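Paenibacillus xanthan lyase (Paenibacillus, PDB 6F2P) probably cleaves the polysaccharide xanthan by an eliminative lyase reaction, as a multidomain, calcium-binding member of polysaccharide lyase family 8. Local coordinates at residues 45-57 against 94-108. Residues are numbered along the deposited sequence; the frame is centred on the assembly and turned at random.
Sequences WDSMLKDPNRNRL and NAALKADIISGLDWM. With MPD ((4S)-2-methyl-2,4-pentanediol), chain B.
W45, at the end of helix 28-46, lays its indole over the first turn of helix 95-111, where L97 CD1 sits beneath the ring centre, 3.7 Å from W45 CD2. W45 CG stands anti to the backbone N (chi1 -167°), which carries the indole out over the helix. A96 CB meets the ring at its edge. W45 NE1 donates to the anti lone pair of D100 OD2, 2.7 Å away in the plane of the ring, in a nearly straight bond (174°). With an alanine in place of W45, the L97 methyl is likely to lose its cover and the D100 carboxylate its indole partner. Further along, the extended chain of M48 lowers CE into the hollow that G104 leaves by lacking a side chain, with L57 CD1 filling the same dip, 3.7 Å from G104 CA. The other large bump comes from the helix: W107 lays its indole against R54 and the N55 backbone, with R54 CG and L57 CD2 side by side on one face. R54 NH2 makes a weak bond to S103 OG. Two tryptophans thus lie on either side of the hollow at G104, packing the end of helix 28-46 and the loop after it onto helix 95-111, probably within an incomplete (alpha/alpha) toroid, as in this family.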
ATOM      1  N   TRP A  45      43.502  15.552  22.043  1.00 19.12           N
ATOM      2  CA  TRP A  45      44.940  15.800  22.036  1.00 22.50           C
ATOM      3  C   TRP A  45      45.456  15.619  23.470  1.00 23.98           C
ATOM      4  O   TRP A  45      46.504  15.008  23.714  1.00 23.29           O
ATOM      5  CB  TRP A  45      45.244  17.211  21.525  1.00 18.49           C
ATOM      6  CG  TRP A  45      46.687  17.429  21.191  1.00 17.21           C
ATOM      7  CD1 TRP A  45      47.649  16.471  21.037  1.00 22.79           C
ATOM      8  CD2 TRP A  45      47.335  18.687  20.964  1.00 17.27           C
ATOM      9  NE1 TRP A  45      48.856  17.053  20.727  1.00 18.58           N
ATOM     10  CE2 TRP A  45      48.691  18.414  20.677  1.00 21.50           C
ATOM     11  CE3 TRP A  45      46.904  20.013  20.976  1.00 14.56           C
ATOM     12  CZ2 TRP A  45      49.619  19.423  20.408  1.00 19.68           C
ATOM     13  CZ3 TRP A  45      47.829  21.015  20.711  1.00 19.32           C
ATOM     14  CH2 TRP A  45      49.171  20.713  20.434  1.00 18.05           C
ATOM     15  N   ASP A  46      44.684  16.144  24.412  1.00 19.75           N
ATOM     16  CA  ASP A  46      45.021  16.066  25.816  1.00 20.98           C
ATOM     17  C   ASP A  46      45.034  14.630  26.306  1.00 22.07           C
ATOM     18  O   ASP A  46      45.918  14.248  27.060  1.00 26.84           O
ATOM     19  CB  ASP A  46      44.044  16.908  26.642  1.00 22.85           C
ATOM     20  CG  ASP A  46      44.301  18.399  26.500  1.00 26.35           C
ATOM     21  OD1 ASP A  46      45.379  18.769  25.972  1.00 27.98           O
ATOM     22  OD2 ASP A  46      43.435  19.197  26.918  1.00 26.91           O
ATOM     23  N   SER A  47      44.062  13.832  25.882  1.00 22.35           N
ATOM     24  CA  SER A  47      43.965  12.455  26.360  1.00 17.34           C
ATOM     25  C   SER A  47      44.824  11.495  25.556  1.00 17.30           C
ATOM     26  O   SER A  47      44.879  10.312  25.860  1.00 21.81           O
ATOM     27  CB  SER A  47      42.520  11.973  26.339  1.00 19.22           C
ATOM     28  OG  SER A  47      41.949  12.147  25.053  1.00 25.22           O
ATOM     29  N   MET A  48      45.495  11.995  24.528  1.00 17.14           N
ATOM     30  CA  MET A  48      46.243  11.113  23.646  1.00 18.40           C
ATOM     31  C   MET A  48      47.479  10.504  24.320  1.00 18.19           C
ATOM     32  O   MET A  48      48.201  11.171  25.059  1.00 17.63           O
ATOM     33  CB  MET A  48      46.644  11.841  22.357  1.00 16.06           C
ATOM     34  CG  MET A  48      47.288  10.926  21.318  1.00 15.87           C
ATOM     35  SD  MET A  48      47.729  11.751  19.779  1.00 17.38           S
ATOM     36  CE  MET A  48      48.246  10.357  18.786  1.00 15.30           C
ATOM     37  N   LEU A  49      47.708   9.224  24.060  1.00 14.64           N
ATOM     38  CA  LEU A  49      48.958   8.581  24.418  1.00 17.35           C
ATOM     39  C   LEU A  49      50.009   8.885  23.350  1.00 18.73           C
ATOM     40  O   LEU A  49      49.828   8.548  22.180  1.00 19.80           O
ATOM     41  CB  LEU A  49      48.728   7.081  24.592  1.00 16.95           C
ATOM     42  CG  LEU A  49      47.746   6.914  25.756  1.00 18.38           C
ATOM     43  CD1 LEU A  49      47.072   5.581  25.756  1.00 21.79           C
ATOM     44  CD2 LEU A  49      48.486   7.124  27.069  1.00 18.65           C
ATOM     45  N   LYS A  50      51.100   9.534  23.755  1.00 18.89           N
ATOM     46  CA  LYS A  50      52.027  10.126  22.796  1.00 18.64           C
ATOM     47  C   LYS A  50      53.409   9.491  22.680  1.00 22.22           C
ATOM     48  O   LYS A  50      54.181   9.869  21.804  1.00 33.33           O
ATOM     49  CB  LYS A  50      52.186  11.618  23.078  1.00 19.25           C
ATOM     50  CG  LYS A  50      50.871  12.361  23.116  1.00 18.02           C
ATOM     51  CD  LYS A  50      51.095  13.851  23.255  1.00 20.20           C
ATOM     52  CE  LYS A  50      49.780  14.556  23.558  1.00 28.04           C
ATOM     53  NZ  LYS A  50      49.033  13.866  24.647  1.00 19.67           N
ATOM     54  N   ASP A  51      53.728   8.525  23.531  1.00 20.63           N
ATOM     55  CA  ASP A  51      55.115   8.070  23.628  1.00 27.78           C
ATOM     56  C   ASP A  51      55.436   6.800  22.827  1.00 29.59           C
ATOM     57  O   ASP A  51      54.563   5.967  22.615  1.00 25.47           O
ATOM     58  CB  ASP A  51      55.492   7.943  25.101  1.00 24.98           C
ATOM     59  CG  ASP A  51      55.133   9.186  25.881  1.00 26.22           C
ATOM     60  OD1 ASP A  51      55.458  10.302  25.403  1.00 22.92           O
ATOM     61  OD2 ASP A  51      54.493   9.046  26.945  1.00 26.78           O
ATOM     62  N   PRO A  52      56.693   6.672  22.358  1.00 31.62           N
ATOM     63  CA  PRO A  52      57.117   5.596  21.450  1.00 35.75           C
ATOM     64  C   PRO A  52      56.694   4.202  21.898  1.00 36.06           C
ATOM     65  O   PRO A  52      56.331   3.362  21.071  1.00 41.57           O
ATOM     66  CB  PRO A  52      58.652   5.716  21.451  1.00 27.57           C
ATOM     67  CG  PRO A  52      58.984   6.681  22.543  1.00 28.90           C
ATOM     68  CD  PRO A  52      57.805   7.590  22.636  1.00 26.79           C
ATOM     69  N   ASN A  53      56.725   3.979  23.203  1.00 29.74           N
ATOM     70  CA  ASN A  53      56.400   2.683  23.775  1.00 35.78           C
ATOM     71  C   ASN A  53      54.904   2.335  23.790  1.00 26.38           C
ATOM     72  O   ASN A  53      54.536   1.197  24.084  1.00 28.40           O
ATOM     73  CB  ASN A  53      56.927   2.636  25.208  1.00 50.19           C
ATOM     74  CG  ASN A  53      56.296   3.712  26.096  1.00 42.29           C
ATOM     75  OD1 ASN A  53      56.280   4.899  25.750  1.00 35.27           O
ATOM     76  ND2 ASN A  53      55.755   3.292  27.237  1.00 39.48           N
ATOM     77  N   ARG A  54      54.048   3.308  23.487  1.00 24.48           N
ATOM     78  CA  ARG A  54      52.593   3.126  23.576  1.00 24.40           C
ATOM     79  C   ARG A  54      52.052   1.879  22.870  1.00 26.24           C
ATOM     80  O   ARG A  54      52.661   1.358  21.923  1.00 25.56           O
ATOM     81  CB  ARG A  54      51.865   4.361  23.045  1.00 25.42           C
ATOM     82  CG  ARG A  54      52.017   4.565  21.549  1.00 25.34           C
ATOM     83  CD  ARG A  54      51.634   5.971  21.142  1.00 17.31           C
ATOM     84  NE  ARG A  54      52.248   6.341  19.873  1.00 12.75           N
ATOM     85  CZ  ARG A  54      52.072   7.513  19.274  1.00 20.70           C
ATOM     86  NH1 ARG A  54      51.297   8.431  19.836  1.00 15.95           N
ATOM     87  NH2 ARG A  54      52.673   7.765  18.118  1.00 21.12           N
ATOM     88  N   ASN A  55      50.902   1.409  23.346  1.00 22.92           N
ATOM     89  CA  ASN A  55      50.276   0.201  22.826  1.00 24.12           C
ATOM     90  C   ASN A  55      48.936   0.507  22.164  1.00 23.64           C
ATOM     91  O   ASN A  55      48.283  -0.382  21.627  1.00 18.01           O
ATOM     92  CB  ASN A  55      50.079  -0.812  23.951  1.00 20.56           C
ATOM     93  CG  ASN A  55      51.383  -1.413  24.417  1.00 33.94           C
ATOM     94  OD1 ASN A  55      51.817  -1.196  25.556  1.00 43.32           O
ATOM     95  ND2 ASN A  55      52.029  -2.171  23.533  1.00 33.45           N
ATOM     96  N   ARG A  56      48.550   1.778  22.225  1.00 18.86           N
ATOM     97  CA  ARG A  56      47.277   2.280  21.726  1.00 17.47           C
ATOM     98  C   ARG A  56      47.494   3.783  21.661  1.00 21.62           C
ATOM     99  O   ARG A  56      48.525   4.266  22.140  1.00 24.06           O
ATOM    100  CB  ARG A  56      46.154   1.961  22.713  1.00 16.63           C
ATOM    101  CG  ARG A  56      46.381   2.592  24.081  1.00 20.66           C
ATOM    102  CD  ARG A  56      45.411   2.126  25.169  1.00 21.23           C
ATOM    103  NE  ARG A  56      45.530   0.698  25.454  1.00 19.12           N
ATOM    104  CZ  ARG A  56      45.138   0.127  26.588  1.00 15.38           C
ATOM    105  NH1 ARG A  56      44.620   0.860  27.566  1.00 14.46           N
ATOM    106  NH2 ARG A  56      45.266  -1.182  26.741  1.00 18.83           N
ATOM    107  N   LEU A  57      46.555   4.530  21.083  1.00 17.19           N
ATOM    108  CA  LEU A  57      46.696   5.987  21.034  1.00 17.08           C
ATOM    109  C   LEU A  57      45.791   6.687  22.037  1.00 21.23           C
ATOM    110  O   LEU A  57      46.045   7.824  22.428  1.00 21.66           O
ATOM    111  CB  LEU A  57      46.434   6.527  19.628  1.00 13.62           C
ATOM    112  CG  LEU A  57      47.330   5.988  18.513  1.00 16.74           C
ATOM    113  CD1 LEU A  57      47.089   6.765  17.233  1.00 14.75           C
ATOM    114  CD2 LEU A  57      48.807   6.017  18.892  1.00 16.78           C
ATOM    115  N   ASN A  94      48.931  24.492  13.941  1.00 22.97           N
ATOM    116  CA  ASN A  94      49.749  24.132  15.095  1.00 20.64           C
ATOM    117  C   ASN A  94      50.724  22.989  14.793  1.00 23.07           C
ATOM    118  O   ASN A  94      50.311  21.885  14.433  1.00 24.48           O
ATOM    119  CB  ASN A  94      48.846  23.753  16.258  1.00 19.10           C
ATOM    120  CG  ASN A  94      49.602  23.598  17.556  1.00 21.32           C
ATOM    121  OD1 ASN A  94      50.438  22.698  17.707  1.00 22.01           O
ATOM    122  ND2 ASN A  94      49.295  24.463  18.516  1.00 15.76           N
ATOM    123  N   ALA A  95      52.018  23.257  14.952  1.00 24.60           N
ATOM    124  CA  ALA A  95      53.052  22.315  14.520  1.00 22.58           C
ATOM    125  C   ALA A  95      53.129  21.081  15.394  1.00 24.18           C
ATOM    126  O   ALA A  95      53.387  19.980  14.900  1.00 28.90           O
ATOM    127  CB  ALA A  95      54.403  22.993  14.463  1.00 14.08           C
ATOM    128  N   ALA A  96      52.919  21.267  16.693  1.00 18.71           N
ATOM    129  CA  ALA A  96      52.966  20.153  17.629  1.00 20.30           C
ATOM    130  C   ALA A  96      51.772  19.237  17.384  1.00 23.40           C
ATOM    131  O   ALA A  96      51.910  18.015  17.386  1.00 21.39           O
ATOM    132  CB  ALA A  96      52.975  20.659  19.050  1.00 17.16           C
ATOM    133  N   LEU A  97      50.604  19.842  17.166  1.00 25.58           N
ATOM    134  CA  LEU A  97      49.390  19.110  16.794  1.00 20.18           C
ATOM    135  C   LEU A  97      49.627  18.284  15.535  1.00 20.59           C
ATOM    136  O   LEU A  97      49.371  17.081  15.522  1.00 20.23           O
ATOM    137  CB  LEU A  97      48.233  20.085  16.565  1.00 19.70           C
ATOM    138  CG  LEU A  97      46.853  19.486  16.300  1.00 19.24           C
ATOM    139  CD1 LEU A  97      46.525  18.486  17.388  1.00 18.06           C
ATOM    140  CD2 LEU A  97      45.797  20.587  16.240  1.00 15.27           C
ATOM    141  N   LYS A  98      50.128  18.942  14.489  1.00 20.90           N
ATOM    142  CA  LYS A  98      50.495  18.281  13.237  1.00 21.05           C
ATOM    143  C   LYS A  98      51.362  17.047  13.490  1.00 23.74           C
ATOM    144  O   LYS A  98      51.055  15.950  13.016  1.00 24.41           O
ATOM    145  CB  LYS A  98      51.226  19.260  12.309  1.00 22.65           C
ATOM    146  CG  LYS A  98      51.842  18.624  11.057  1.00 25.00           C
ATOM    147  CD  LYS A  98      52.487  19.681  10.155  1.00 24.93           C
ATOM    148  CE  LYS A  98      53.987  19.436   9.962  1.00 35.30           C
ATOM    149  NZ  LYS A  98      54.301  18.654   8.724  1.00 29.95           N
ATOM    150  N   ALA A  99      52.430  17.232  14.259  1.00 21.83           N
ATOM    151  CA  ALA A  99      53.366  16.148  14.536  1.00 20.13           C
ATOM    152  C   ALA A  99      52.684  14.989  15.245  1.00 18.13           C
ATOM    153  O   ALA A  99      52.948  13.828  14.940  1.00 21.22           O
ATOM    154  CB  ALA A  99      54.550  16.655  15.349  1.00 16.23           C
ATOM    155  N   ASP A 100      51.803  15.305  16.190  1.00 18.31           N
ATOM    156  CA  ASP A 100      51.126  14.265  16.955  1.00 18.37           C
ATOM    157  C   ASP A 100      50.116  13.503  16.103  1.00 24.80           C
ATOM    158  O   ASP A 100      49.975  12.280  16.230  1.00 23.02           O
ATOM    159  CB  ASP A 100      50.481  14.841  18.214  1.00 21.78           C
ATOM    160  CG  ASP A 100      51.485  15.028  19.345  1.00 26.17           C
ATOM    161  OD1 ASP A 100      52.507  14.309  19.343  1.00 27.31           O
ATOM    162  OD2 ASP A 100      51.255  15.889  20.225  1.00 25.06           O
ATOM    163  N   ILE A 101      49.435  14.229  15.221  1.00 21.03           N
ATOM    164  CA  ILE A 101      48.534  13.603  14.275  1.00 18.03           C
ATOM    165  C   ILE A 101      49.292  12.621  13.396  1.00 20.19           C
ATOM    166  O   ILE A 101      48.913  11.451  13.282  1.00 20.40           O
ATOM    167  CB  ILE A 101      47.844  14.635  13.392  1.00 22.14           C
ATOM    168  CG1 ILE A 101      46.920  15.503  14.239  1.00 21.49           C
ATOM    169  CG2 ILE A 101      47.042  13.946  12.320  1.00 18.65           C
ATOM    170  CD1 ILE A 101      46.393  16.693  13.513  1.00 17.16           C
ATOM    171  N   ILE A 102      50.384  13.086  12.801  1.00 19.32           N
ATOM    172  CA  ILE A 102      51.106  12.278  11.822  1.00 19.12           C
ATOM    173  C   ILE A 102      51.770  11.058  12.448  1.00 22.55           C
ATOM    174  O   ILE A 102      51.757   9.961  11.866  1.00 17.15           O
ATOM    175  CB  ILE A 102      52.131  13.113  11.051  1.00 18.12           C
ATOM    176  CG1 ILE A 102      51.409  14.229  10.289  1.00 15.53           C
ATOM    177  CG2 ILE A 102      52.939  12.225  10.118  1.00 16.08           C
ATOM    178  CD1 ILE A 102      52.252  14.930   9.262  1.00 17.30           C
ATOM    179  N   SER A 103      52.333  11.247  13.640  1.00 25.23           N
ATOM    180  CA  SER A 103      52.939  10.148  14.383  1.00 17.40           C
ATOM    181  C   SER A 103      51.873   9.105  14.704  1.00 23.19           C
ATOM    182  O   SER A 103      52.117   7.899  14.605  1.00 18.91           O
ATOM    183  CB  SER A 103      53.575  10.662  15.666  1.00 16.58           C
ATOM    184  OG  SER A 103      53.915   9.585  16.528  1.00 29.63           O
ATOM    185  N   GLY A 104      50.689   9.582  15.085  1.00 21.00           N
ATOM    186  CA  GLY A 104      49.549   8.709  15.286  1.00 19.33           C
ATOM    187  C   GLY A 104      49.265   7.866  14.055  1.00 20.24           C
ATOM    188  O   GLY A 104      49.090   6.650  14.156  1.00 20.46           O
ATOM    189  N   LEU A 105      49.235   8.500  12.885  1.00 19.31           N
ATOM    190  CA  LEU A 105      48.949   7.779  11.642  1.00 21.76           C
ATOM    191  C   LEU A 105      50.018   6.730  11.347  1.00 21.04           C
ATOM    192  O   LEU A 105      49.715   5.599  10.961  1.00 22.16           O
ATOM    193  CB  LEU A 105      48.818   8.746  10.464  1.00 17.95           C
ATOM    194  CG  LEU A 105      47.653   9.738  10.486  1.00 18.44           C
ATOM    195  CD1 LEU A 105      47.817  10.747   9.359  1.00 19.67           C
ATOM    196  CD2 LEU A 105      46.312   9.007  10.375  1.00 16.48           C
ATOM    197  N   ASP A 106      51.273   7.105  11.549  1.00 20.47           N
ATOM    198  CA  ASP A 106      52.367   6.198  11.263  1.00 20.84           C
ATOM    199  C   ASP A 106      52.426   5.069  12.267  1.00 17.81           C
ATOM    200  O   ASP A 106      52.813   3.946  11.936  1.00 17.07           O
ATOM    201  CB  ASP A 106      53.673   6.964  11.197  1.00 17.52           C
ATOM    202  CG  ASP A 106      53.804   7.738   9.903  1.00 26.86           C
ATOM    203  OD1 ASP A 106      53.356   7.198   8.863  1.00 25.67           O
ATOM    204  OD2 ASP A 106      54.333   8.873   9.925  1.00 27.98           O
ATOM    205  N   TRP A 107      52.007   5.359  13.489  1.00 22.21           N
ATOM    206  CA  TRP A 107      51.927   4.323  14.501  1.00 21.15           C
ATOM    207  C   TRP A 107      50.867   3.301  14.101  1.00 24.81           C
ATOM    208  O   TRP A 107      51.111   2.089  14.144  1.00 23.57           O
ATOM    209  CB  TRP A 107      51.628   4.901  15.888  1.00 18.32           C
ATOM    210  CG  TRP A 107      51.773   3.859  16.949  1.00 23.49           C
ATOM    211  CD1 TRP A 107      52.910   3.547  17.637  1.00 19.22           C
ATOM    212  CD2 TRP A 107      50.764   2.952  17.407  1.00 22.41           C
ATOM    213  NE1 TRP A 107      52.668   2.510  18.502  1.00 20.49           N
ATOM    214  CE2 TRP A 107      51.357   2.126  18.382  1.00 20.40           C
ATOM    215  CE3 TRP A 107      49.414   2.756  17.086  1.00 23.05           C
ATOM    216  CZ2 TRP A 107      50.646   1.125  19.047  1.00 19.53           C
ATOM    217  CZ3 TRP A 107      48.708   1.760  17.752  1.00 23.31           C
ATOM    218  CH2 TRP A 107      49.327   0.961  18.723  1.00 23.43           C
ATOM    219  N   MET A 108      49.692   3.795  13.709  1.00 21.05           N
ATOM    220  CA  MET A 108      48.618   2.909  13.276  1.00 19.96           C
ATOM    221  C   MET A 108      49.119   2.063  12.116  1.00 21.51           C
ATOM    222  O   MET A 108      48.841   0.866  12.047  1.00 22.73           O
ATOM    223  CB  MET A 108      47.370   3.691  12.857  1.00 16.05           C
ATOM    224  CG  MET A 108      46.590   4.313  13.999  1.00 18.01           C
ATOM    225  SD  MET A 108      45.968   3.138  15.224  1.00 22.29           S
ATOM    226  CE  MET A 108      44.618   2.362  14.342  1.00 16.71           C
TER
HETATM  227  C1  MPD B1137      56.936  14.909  21.450  1.00 57.78           C
HETATM  228  C2  MPD B1137      55.828  13.913  21.740  1.00 64.18           C
HETATM  229  O2  MPD B1137      54.712  14.603  22.260  1.00 56.01           O
HETATM  230  CM  MPD B1137      56.318  12.889  22.754  1.00 38.78           C
HETATM  231  C3  MPD B1137      55.383  13.259  20.444  1.00 52.79           C
HETATM  232  C4  MPD B1137      55.988  11.906  20.134  1.00 56.77           C
HETATM  233  O4  MPD B1137      55.050  11.169  19.377  1.00 48.49           O
HETATM  234  C5  MPD B1137      57.268  12.055  19.340  1.00 55.60           C
HETATM  235  O   HOH W   1      54.928   0.779  19.893  1.00 29.02           O
HETATM  236  O   HOH W   2      51.535  11.032  18.516  1.00 26.47           O